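Local atomic coordinates of coenzyme Q-binding protein COQ10 START domain-containing protein (Thermus thermophilus, PDB entry 2D4R), a protein that is of unknown function but, as a putative member of the START domain superfamily, probably binds a lipid or similar hydrophobic ligand. Residues R42-V54 and K59-E71. Sequence-based numbering, arbitrary orientation.
Sequences REGARTRSRWVAV and KVRWLEEEEWDDE
Trp62 lies with one face against Trp51, whose CB sits over the centre of the six-membered ring, 3.5 Å from its centroid in a CH-pi contact, while Ala53 CB meets the ring edge. The two indoles are nearly parallel, planes 18° apart, but displaced within their planes, leaving little of one ring above the other; one face of the Trp51 ring looks onto Trp62 NE1 and the carboxylate of Glu64. Both tryptophans belong to an antiparallel beta hairpin, strands 46-55 and 58-69, in the curved sheet of the helix-grip (Bet v 1-like) fold, and illustrate how strand alternation sorts chemistry: the indoles, two hydroxyls and two buried acids share one face with Ala53 and Val60, and the other carries mostly charged chains with Val52, Val54 and Leu63 among them. With CG between its backbone N and carbonyl carbon (chi1 71°), Trp62 leans across to the neighbouring strand, and its NE1 donates almost straight to Glu64 OE2 (3.1 Å, 174°). Replacing Trp62 by an alanine is likely to open a gap beside Trp51 CB and Ala53 CB and to leave Glu64 OE2 without this indole donor. Glu64 OE1 lies 2.6 Å from Glu66 OE2. On the opposite face, Arg48 grips Glu65 side-on, NE and NH2 both reaching OE2, and Leu63 CD2 rests over the guanidinium of Arg50. Outside the hairpin, Tyr87 also meets the Trp62 ring, and Leu24 of helix 24-27 touches Ser49 and Glu66. Ser49 OG accepts from Trp51 NE1 (2.8 Å) and donates to the syn lone pair of Glu66 OE1 (2.8 Å), an oxygen that Thr47 OG1 meets on the anti side at 3.0 Å.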
ATOM      1  N   ARG A  42      -5.266  -4.292 -16.245  1.00 55.74           N
ATOM      2  CA  ARG A  42      -6.178  -3.189 -15.922  1.00 57.25           C
ATOM      3  C   ARG A  42      -7.545  -3.540 -16.513  1.00 59.03           C
ATOM      4  O   ARG A  42      -7.652  -3.816 -17.706  1.00 60.21           O
ATOM      5  CB  ARG A  42      -5.646  -1.880 -16.534  1.00 56.04           C
ATOM      6  CG  ARG A  42      -6.387  -0.596 -16.136  1.00 58.94           C
ATOM      7  CD  ARG A  42      -5.518   0.333 -15.269  1.00 62.89           C
ATOM      8  NE  ARG A  42      -4.194   0.584 -15.850  1.00 65.77           N
ATOM      9  CZ  ARG A  42      -3.150   1.067 -15.175  1.00 70.26           C
ATOM     10  NH1 ARG A  42      -3.263   1.356 -13.883  1.00 68.79           N
ATOM     11  NH2 ARG A  42      -1.986   1.261 -15.790  1.00 72.52           N
ATOM     12  N   GLU A  43      -8.582  -3.553 -15.677  1.00 62.11           N
ATOM     13  CA  GLU A  43      -9.905  -4.045 -16.082  1.00 61.81           C
ATOM     14  C   GLU A  43     -10.982  -3.378 -15.235  1.00 60.18           C
ATOM     15  O   GLU A  43     -10.918  -3.419 -14.008  1.00 62.57           O
ATOM     16  CB  GLU A  43      -9.997  -5.566 -15.887  1.00 63.12           C
ATOM     17  CG  GLU A  43      -8.914  -6.379 -16.593  1.00 75.57           C
ATOM     18  CD  GLU A  43      -8.526  -7.646 -15.833  1.00 79.23           C
ATOM     19  OE1 GLU A  43      -7.655  -8.394 -16.327  1.00 77.19           O
ATOM     20  OE2 GLU A  43      -9.088  -7.894 -14.745  1.00 84.19           O
ATOM     21  N   GLY A  44     -11.976  -2.777 -15.878  1.00 57.86           N
ATOM     22  CA  GLY A  44     -13.006  -2.093 -15.118  1.00 54.39           C
ATOM     23  C   GLY A  44     -12.393  -1.289 -13.984  1.00 53.34           C
ATOM     24  O   GLY A  44     -11.533  -0.436 -14.203  1.00 55.35           O
ATOM     25  N   ALA A  45     -12.820  -1.578 -12.762  1.00 52.75           N
ATOM     26  CA  ALA A  45     -12.377  -0.819 -11.599  1.00 47.73           C
ATOM     27  C   ALA A  45     -11.277  -1.538 -10.830  1.00 45.39           C
ATOM     28  O   ALA A  45     -10.924  -1.123  -9.734  1.00 48.63           O
ATOM     29  CB  ALA A  45     -13.557  -0.549 -10.674  1.00 46.46           C
ATOM     30  N   ARG A  46     -10.747  -2.618 -11.392  1.00 45.78           N
ATOM     31  CA  ARG A  46      -9.671  -3.357 -10.730  1.00 46.20           C
ATOM     32  C   ARG A  46      -8.412  -3.474 -11.583  1.00 43.77           C
ATOM     33  O   ARG A  46      -8.478  -3.523 -12.813  1.00 40.37           O
ATOM     34  CB  ARG A  46     -10.154  -4.754 -10.323  1.00 51.42           C
ATOM     35  CG  ARG A  46     -11.265  -5.318 -11.198  1.00 56.43           C
ATOM     36  CD  ARG A  46     -11.811  -6.648 -10.655  1.00 63.03           C
ATOM     37  NE  ARG A  46     -12.808  -6.482  -9.597  1.00 64.30           N
ATOM     38  CZ  ARG A  46     -14.111  -6.315  -9.812  1.00 62.97           C
ATOM     39  NH1 ARG A  46     -14.592  -6.287 -11.049  1.00 61.85           N
ATOM     40  NH2 ARG A  46     -14.940  -6.186  -8.788  1.00 56.14           N
ATOM     41  N   THR A  47      -7.260  -3.489 -10.920  1.00 37.73           N
ATOM     42  CA  THR A  47      -6.005  -3.787 -11.588  1.00 29.60           C
ATOM     43  C   THR A  47      -5.371  -4.982 -10.924  1.00 31.17           C
ATOM     44  O   THR A  47      -5.816  -5.424  -9.863  1.00 30.84           O
ATOM     45  CB  THR A  47      -4.988  -2.621 -11.515  1.00 30.37           C
ATOM     46  OG1 THR A  47      -4.796  -2.236 -10.152  1.00 33.76           O
ATOM     47  CG2 THR A  47      -5.461  -1.428 -12.337  1.00 28.14           C
ATOM     48  N   ARG A  48      -4.334  -5.510 -11.571  1.00 29.88           N
ATOM     49  CA  ARG A  48      -3.446  -6.485 -10.963  1.00 30.17           C
ATOM     50  C   ARG A  48      -2.027  -5.946 -11.088  1.00 28.65           C
ATOM     51  O   ARG A  48      -1.648  -5.401 -12.129  1.00 32.79           O
ATOM     52  CB  ARG A  48      -3.569  -7.856 -11.660  1.00 27.49           C
ATOM     53  CG  ARG A  48      -2.825  -8.974 -10.914  1.00 36.93           C
ATOM     54  CD  ARG A  48      -2.945 -10.359 -11.585  1.00 43.97           C
ATOM     55  NE  ARG A  48      -4.296 -10.895 -11.468  1.00 46.83           N
ATOM     56  CZ  ARG A  48      -5.194 -10.860 -12.447  1.00 48.78           C
ATOM     57  NH1 ARG A  48      -4.870 -10.326 -13.616  1.00 48.61           N
ATOM     58  NH2 ARG A  48      -6.420 -11.327 -12.249  1.00 43.83           N
ATOM     59  N   SER A  49      -1.241  -6.081 -10.028  1.00 23.07           N
ATOM     60  CA  SER A  49       0.092  -5.505 -10.023  1.00 22.73           C
ATOM     61  C   SER A  49       1.108  -6.432  -9.361  1.00 27.36           C
ATOM     62  O   SER A  49       0.763  -7.215  -8.472  1.00 31.70           O
ATOM     63  CB  SER A  49       0.067  -4.163  -9.300  1.00 24.15           C
ATOM     64  OG  SER A  49      -0.358  -4.328  -7.962  1.00 31.61           O
ATOM     65  N   ARG A  50       2.358  -6.338  -9.803  1.00 22.46           N
ATOM     66  CA  ARG A  50       3.440  -7.165  -9.273  1.00 32.10           C
ATOM     67  C   ARG A  50       4.378  -6.302  -8.427  1.00 26.99           C
ATOM     68  O   ARG A  50       5.003  -5.378  -8.929  1.00 22.45           O
ATOM     69  CB  ARG A  50       4.223  -7.818 -10.426  1.00 33.14           C
ATOM     70  CG  ARG A  50       5.436  -8.656  -9.988  1.00 40.73           C
ATOM     71  CD  ARG A  50       6.180  -9.274 -11.182  1.00 50.09           C
ATOM     72  NE  ARG A  50       5.291  -9.711 -12.266  1.00 57.12           N
ATOM     73  CZ  ARG A  50       4.761 -10.930 -12.372  1.00 60.25           C
ATOM     74  NH1 ARG A  50       5.021 -11.856 -11.457  1.00 61.30           N
ATOM     75  NH2 ARG A  50       3.964 -11.224 -13.394  1.00 59.45           N
ATOM     76  N   TRP A  51       4.458  -6.606  -7.140  1.00 30.06           N
ATOM     77  CA  TRP A  51       5.299  -5.836  -6.232  1.00 29.81           C
ATOM     78  C   TRP A  51       6.585  -6.599  -5.897  1.00 30.58           C
ATOM     79  O   TRP A  51       6.576  -7.819  -5.702  1.00 33.74           O
ATOM     80  CB  TRP A  51       4.539  -5.514  -4.930  1.00 29.31           C
ATOM     81  CG  TRP A  51       3.329  -4.593  -5.090  1.00 31.09           C
ATOM     82  CD1 TRP A  51       2.241  -4.804  -5.884  1.00 27.21           C
ATOM     83  CD2 TRP A  51       3.091  -3.339  -4.413  1.00 25.60           C
ATOM     84  NE1 TRP A  51       1.346  -3.773  -5.746  1.00 22.82           N
ATOM     85  CE2 TRP A  51       1.841  -2.861  -4.851  1.00 26.03           C
ATOM     86  CE3 TRP A  51       3.819  -2.579  -3.484  1.00 19.31           C
ATOM     87  CZ2 TRP A  51       1.293  -1.651  -4.391  1.00 24.18           C
ATOM     88  CZ3 TRP A  51       3.278  -1.378  -3.029  1.00 18.75           C
ATOM     89  CH2 TRP A  51       2.025  -0.929  -3.485  1.00 28.05           C
ATOM     90  N   VAL A  52       7.692  -5.867  -5.838  1.00 32.50           N
ATOM     91  CA  VAL A  52       8.874  -6.341  -5.147  1.00 31.07           C
ATOM     92  C   VAL A  52       9.293  -5.292  -4.142  1.00 30.29           C
ATOM     93  O   VAL A  52       9.574  -4.155  -4.504  1.00 29.24           O
ATOM     94  CB  VAL A  52      10.063  -6.605  -6.116  1.00 34.36           C
ATOM     95  CG1 VAL A  52      11.291  -7.044  -5.308  1.00 18.76           C
ATOM     96  CG2 VAL A  52       9.693  -7.669  -7.143  1.00 28.51           C
ATOM     97  N   ALA A  53       9.331  -5.686  -2.877  1.00 33.32           N
ATOM     98  CA  ALA A  53       9.707  -4.787  -1.801  1.00 29.29           C
ATOM     99  C   ALA A  53      10.963  -5.315  -1.129  1.00 32.76           C
ATOM    100  O   ALA A  53      11.281  -6.509  -1.209  1.00 23.11           O
ATOM    101  CB  ALA A  53       8.555  -4.670  -0.778  1.00 33.97           C
ATOM    102  N   VAL A  54      11.690  -4.420  -0.474  1.00 34.02           N
ATOM    103  CA  VAL A  54      12.826  -4.851   0.314  1.00 35.70           C
ATOM    104  C   VAL A  54      12.602  -4.563   1.785  1.00 31.79           C
ATOM    105  O   VAL A  54      12.201  -3.476   2.169  1.00 31.81           O
ATOM    106  CB  VAL A  54      14.130  -4.185  -0.159  1.00 39.30           C
ATOM    107  CG1 VAL A  54      14.289  -4.403  -1.661  1.00 35.59           C
ATOM    108  CG2 VAL A  54      14.138  -2.711   0.192  1.00 50.55           C
ATOM    109  N   LYS A  59      14.532  -9.523  -0.535  1.00 50.96           N
ATOM    110  CA  LYS A  59      13.335  -9.013  -1.167  1.00 42.47           C
ATOM    111  C   LYS A  59      12.121  -9.909  -0.944  1.00 34.85           C
ATOM    112  O   LYS A  59      12.229 -11.123  -0.804  1.00 35.49           O
ATOM    113  CB  LYS A  59      13.582  -8.781  -2.668  1.00 39.38           C
ATOM    114  CG  LYS A  59      14.077  -9.987  -3.454  1.00 47.78           C
ATOM    115  CD  LYS A  59      14.138  -9.703  -4.964  1.00 40.49           C
ATOM    116  CE  LYS A  59      15.439  -9.033  -5.395  1.00 38.19           C
ATOM    117  NZ  LYS A  59      16.639  -9.899  -5.160  1.00 41.45           N
ATOM    118  N   VAL A  60      10.958  -9.274  -0.892  1.00 33.45           N
ATOM    119  CA  VAL A  60       9.695  -9.967  -0.757  1.00 26.67           C
ATOM    120  C   VAL A  60       8.851  -9.615  -1.977  1.00 27.11           C
ATOM    121  O   VAL A  60       8.722  -8.446  -2.311  1.00 30.59           O
ATOM    122  CB  VAL A  60       8.986  -9.536   0.545  1.00 28.51           C
ATOM    123  CG1 VAL A  60       7.618 -10.181   0.643  1.00 32.36           C
ATOM    124  CG2 VAL A  60       9.836  -9.948   1.746  1.00 22.93           C
ATOM    125  N   ARG A  61       8.301 -10.632  -2.642  1.00 24.86           N
ATOM    126  CA  ARG A  61       7.644 -10.469  -3.935  1.00 21.50           C
ATOM    127  C   ARG A  61       6.208 -10.982  -3.856  1.00 24.41           C
ATOM    128  O   ARG A  61       5.955 -12.063  -3.331  1.00 25.37           O
ATOM    129  CB  ARG A  61       8.384 -11.268  -5.016  1.00 23.99           C
ATOM    130  CG  ARG A  61       9.860 -10.987  -5.124  1.00 29.22           C
ATOM    131  CD  ARG A  61      10.575 -12.098  -5.873  1.00 42.28           C
ATOM    132  NE  ARG A  61      11.515 -12.805  -5.003  1.00 56.62           N
ATOM    133  CZ  ARG A  61      12.832 -12.855  -5.197  1.00 61.89           C
ATOM    134  NH1 ARG A  61      13.375 -12.240  -6.241  1.00 64.83           N
ATOM    135  NH2 ARG A  61      13.608 -13.509  -4.338  1.00 61.09           N
ATOM    136  N   TRP A  62       5.264 -10.212  -4.381  1.00 22.33           N
ATOM    137  CA  TRP A  62       3.908 -10.717  -4.475  1.00 26.98           C
ATOM    138  C   TRP A  62       3.146 -10.105  -5.640  1.00 31.28           C
ATOM    139  O   TRP A  62       3.520  -9.052  -6.170  1.00 31.78           O
ATOM    140  CB  TRP A  62       3.151 -10.492  -3.156  1.00 15.16           C
ATOM    141  CG  TRP A  62       2.802  -9.072  -2.864  1.00 19.62           C
ATOM    142  CD1 TRP A  62       1.577  -8.470  -3.039  1.00 24.17           C
ATOM    143  CD2 TRP A  62       3.660  -8.072  -2.296  1.00 21.83           C
ATOM    144  NE1 TRP A  62       1.621  -7.164  -2.607  1.00 16.36           N
ATOM    145  CE2 TRP A  62       2.883  -6.892  -2.145  1.00 18.64           C
ATOM    146  CE3 TRP A  62       5.011  -8.055  -1.894  1.00 14.18           C
ATOM    147  CZ2 TRP A  62       3.409  -5.714  -1.605  1.00 19.30           C
ATOM    148  CZ3 TRP A  62       5.531  -6.882  -1.355  1.00 16.29           C
ATOM    149  CH2 TRP A  62       4.727  -5.725  -1.214  1.00 14.27           C
ATOM    150  N   LEU A  63       2.084 -10.788  -6.050  1.00 30.00           N
ATOM    151  CA  LEU A  63       1.129 -10.208  -6.971  1.00 26.57           C
ATOM    152  C   LEU A  63      -0.046  -9.698  -6.150  1.00 26.56           C
ATOM    153  O   LEU A  63      -0.381 -10.274  -5.124  1.00 22.78           O
ATOM    154  CB  LEU A  63       0.687 -11.256  -7.995  1.00 28.62           C
ATOM    155  CG  LEU A  63       1.814 -11.605  -8.986  1.00 42.72           C
ATOM    156  CD1 LEU A  63       1.626 -13.007  -9.547  1.00 41.93           C
ATOM    157  CD2 LEU A  63       1.838 -10.582 -10.115  1.00 40.17           C
ATOM    158  N   GLU A  64      -0.649  -8.601  -6.593  1.00 26.94           N
ATOM    159  CA  GLU A  64      -1.688  -7.941  -5.817  1.00 26.44           C
ATOM    160  C   GLU A  64      -2.842  -7.557  -6.718  1.00 25.95           C
ATOM    161  O   GLU A  64      -2.644  -7.003  -7.794  1.00 31.66           O
ATOM    162  CB  GLU A  64      -1.132  -6.689  -5.134  1.00 23.10           C
ATOM    163  CG  GLU A  64      -2.078  -6.067  -4.110  1.00 30.14           C
ATOM    164  CD  GLU A  64      -1.482  -4.849  -3.431  1.00 24.79           C
ATOM    165  OE1 GLU A  64      -1.883  -3.717  -3.767  1.00 29.36           O
ATOM    166  OE2 GLU A  64      -0.606  -5.025  -2.567  1.00 26.97           O
ATOM    167  N   GLU A  65      -4.049  -7.860  -6.269  1.00 23.40           N
ATOM    168  CA  GLU A  65      -5.246  -7.430  -6.963  1.00 32.03           C
ATOM    169  C   GLU A  65      -5.873  -6.295  -6.153  1.00 31.16           C
ATOM    170  O   GLU A  65      -6.142  -6.435  -4.957  1.00 28.23           O
ATOM    171  CB  GLU A  65      -6.232  -8.613  -7.119  1.00 33.83           C
ATOM    172  CG  GLU A  65      -5.630  -9.849  -7.854  1.00 44.94           C
ATOM    173  CD  GLU A  65      -6.658 -10.920  -8.282  1.00 48.18           C
ATOM    174  OE1 GLU A  65      -7.704 -11.077  -7.618  1.00 40.94           O
ATOM    175  OE2 GLU A  65      -6.408 -11.621  -9.290  1.00 47.57           O
ATOM    176  N   GLU A  66      -6.083  -5.156  -6.799  1.00 35.29           N
ATOM    177  CA  GLU A  66      -6.808  -4.073  -6.155  1.00 36.40           C
ATOM    178  C   GLU A  66      -8.106  -3.745  -6.875  1.00 34.47           C
ATOM    179  O   GLU A  66      -8.160  -3.659  -8.102  1.00 35.10           O
ATOM    180  CB  GLU A  66      -5.933  -2.816  -6.037  1.00 33.06           C
ATOM    181  CG  GLU A  66      -5.066  -2.524  -7.229  1.00 42.52           C
ATOM    182  CD  GLU A  66      -3.647  -3.013  -7.037  1.00 47.07           C
ATOM    183  OE1 GLU A  66      -3.025  -3.444  -8.029  1.00 41.71           O
ATOM    184  OE2 GLU A  66      -3.153  -2.966  -5.890  1.00 49.11           O
ATOM    185  N   GLU A  67      -9.160  -3.586  -6.085  1.00 35.91           N
ATOM    186  CA  GLU A  67     -10.460  -3.184  -6.586  1.00 36.72           C
ATOM    187  C   GLU A  67     -10.641  -1.737  -6.168  1.00 41.31           C
ATOM    188  O   GLU A  67     -10.545  -1.407  -4.971  1.00 40.10           O
ATOM    189  CB  GLU A  67     -11.555  -4.055  -5.968  1.00 34.87           C
ATOM    190  CG  GLU A  67     -12.911  -3.954  -6.640  1.00 54.95           C
ATOM    191  CD  GLU A  67     -14.014  -4.636  -5.838  1.00 62.79           C
ATOM    192  OE1 GLU A  67     -14.030  -4.496  -4.589  1.00 57.63           O
ATOM    193  OE2 GLU A  67     -14.863  -5.312  -6.456  1.00 57.62           O
ATOM    194  N   TRP A  68     -10.889  -0.883  -7.160  1.00 36.76           N
ATOM    195  CA  TRP A  68     -10.967   0.555  -6.958  1.00 29.92           C
ATOM    196  C   TRP A  68     -12.422   1.007  -6.930  1.00 36.20           C
ATOM    197  O   TRP A  68     -13.194   0.711  -7.846  1.00 40.27           O
ATOM    198  CB  TRP A  68     -10.202   1.279  -8.075  1.00 26.79           C
ATOM    199  CG  TRP A  68      -8.707   1.030  -8.038  1.00 24.91           C
ATOM    200  CD1 TRP A  68      -8.001   0.168  -8.822  1.00 26.35           C
ATOM    201  CD2 TRP A  68      -7.757   1.625  -7.144  1.00 29.99           C
ATOM    202  NE1 TRP A  68      -6.673   0.180  -8.475  1.00 34.06           N
ATOM    203  CE2 TRP A  68      -6.492   1.067  -7.449  1.00 29.90           C
ATOM    204  CE3 TRP A  68      -7.848   2.576  -6.110  1.00 26.70           C
ATOM    205  CZ2 TRP A  68      -5.324   1.426  -6.760  1.00 26.07           C
ATOM    206  CZ3 TRP A  68      -6.684   2.932  -5.423  1.00 27.60           C
ATOM    207  CH2 TRP A  68      -5.437   2.354  -5.755  1.00 23.19           C
ATOM    208  N   ASP A  69     -12.790   1.717  -5.870  1.00 27.17           N
ATOM    209  CA  ASP A  69     -14.118   2.268  -5.751  1.00 34.15           C
ATOM    210  C   ASP A  69     -14.093   3.788  -5.982  1.00 38.05           C
ATOM    211  O   ASP A  69     -13.951   4.576  -5.041  1.00 36.63           O
ATOM    212  CB  ASP A  69     -14.678   1.940  -4.373  1.00 32.07           C
ATOM    213  CG  ASP A  69     -16.118   2.333  -4.231  1.00 36.52           C
ATOM    214  OD1 ASP A  69     -16.579   3.186  -5.015  1.00 47.32           O
ATOM    215  OD2 ASP A  69     -16.789   1.794  -3.333  1.00 45.73           O
ATOM    216  N   ASP A  70     -14.238   4.183  -7.243  1.00 41.57           N
ATOM    217  CA  ASP A  70     -14.134   5.581  -7.645  1.00 37.48           C
ATOM    218  C   ASP A  70     -15.200   6.435  -6.974  1.00 38.87           C
ATOM    219  O   ASP A  70     -14.936   7.560  -6.571  1.00 44.51           O
ATOM    220  CB  ASP A  70     -14.273   5.707  -9.170  1.00 41.06           C
ATOM    221  CG  ASP A  70     -13.140   5.025  -9.931  1.00 50.61           C
ATOM    222  OD1 ASP A  70     -13.436   4.243 -10.865  1.00 53.81           O
ATOM    223  OD2 ASP A  70     -11.959   5.272  -9.603  1.00 45.94           O
ATOM    224  N   GLU A  71     -16.406   5.898  -6.856  1.00 43.14           N
ATOM    225  CA  GLU A  71     -17.513   6.622  -6.235  1.00 46.06           C
ATOM    226  C   GLU A  71     -17.194   7.088  -4.820  1.00 44.33           C
ATOM    227  O   GLU A  71     -17.337   8.266  -4.496  1.00 40.58           O
ATOM    228  CB  GLU A  71     -18.756   5.734  -6.199  1.00 51.98           C
ATOM    229  CG  GLU A  71     -19.654   5.903  -7.384  1.00 61.80           C
ATOM    230  CD  GLU A  71     -20.832   6.770  -7.048  1.00 71.75           C
ATOM    231  OE1 GLU A  71     -21.732   6.278  -6.333  1.00 80.67           O
ATOM    232  OE2 GLU A  71     -20.857   7.939  -7.485  1.00 71.44           O
TER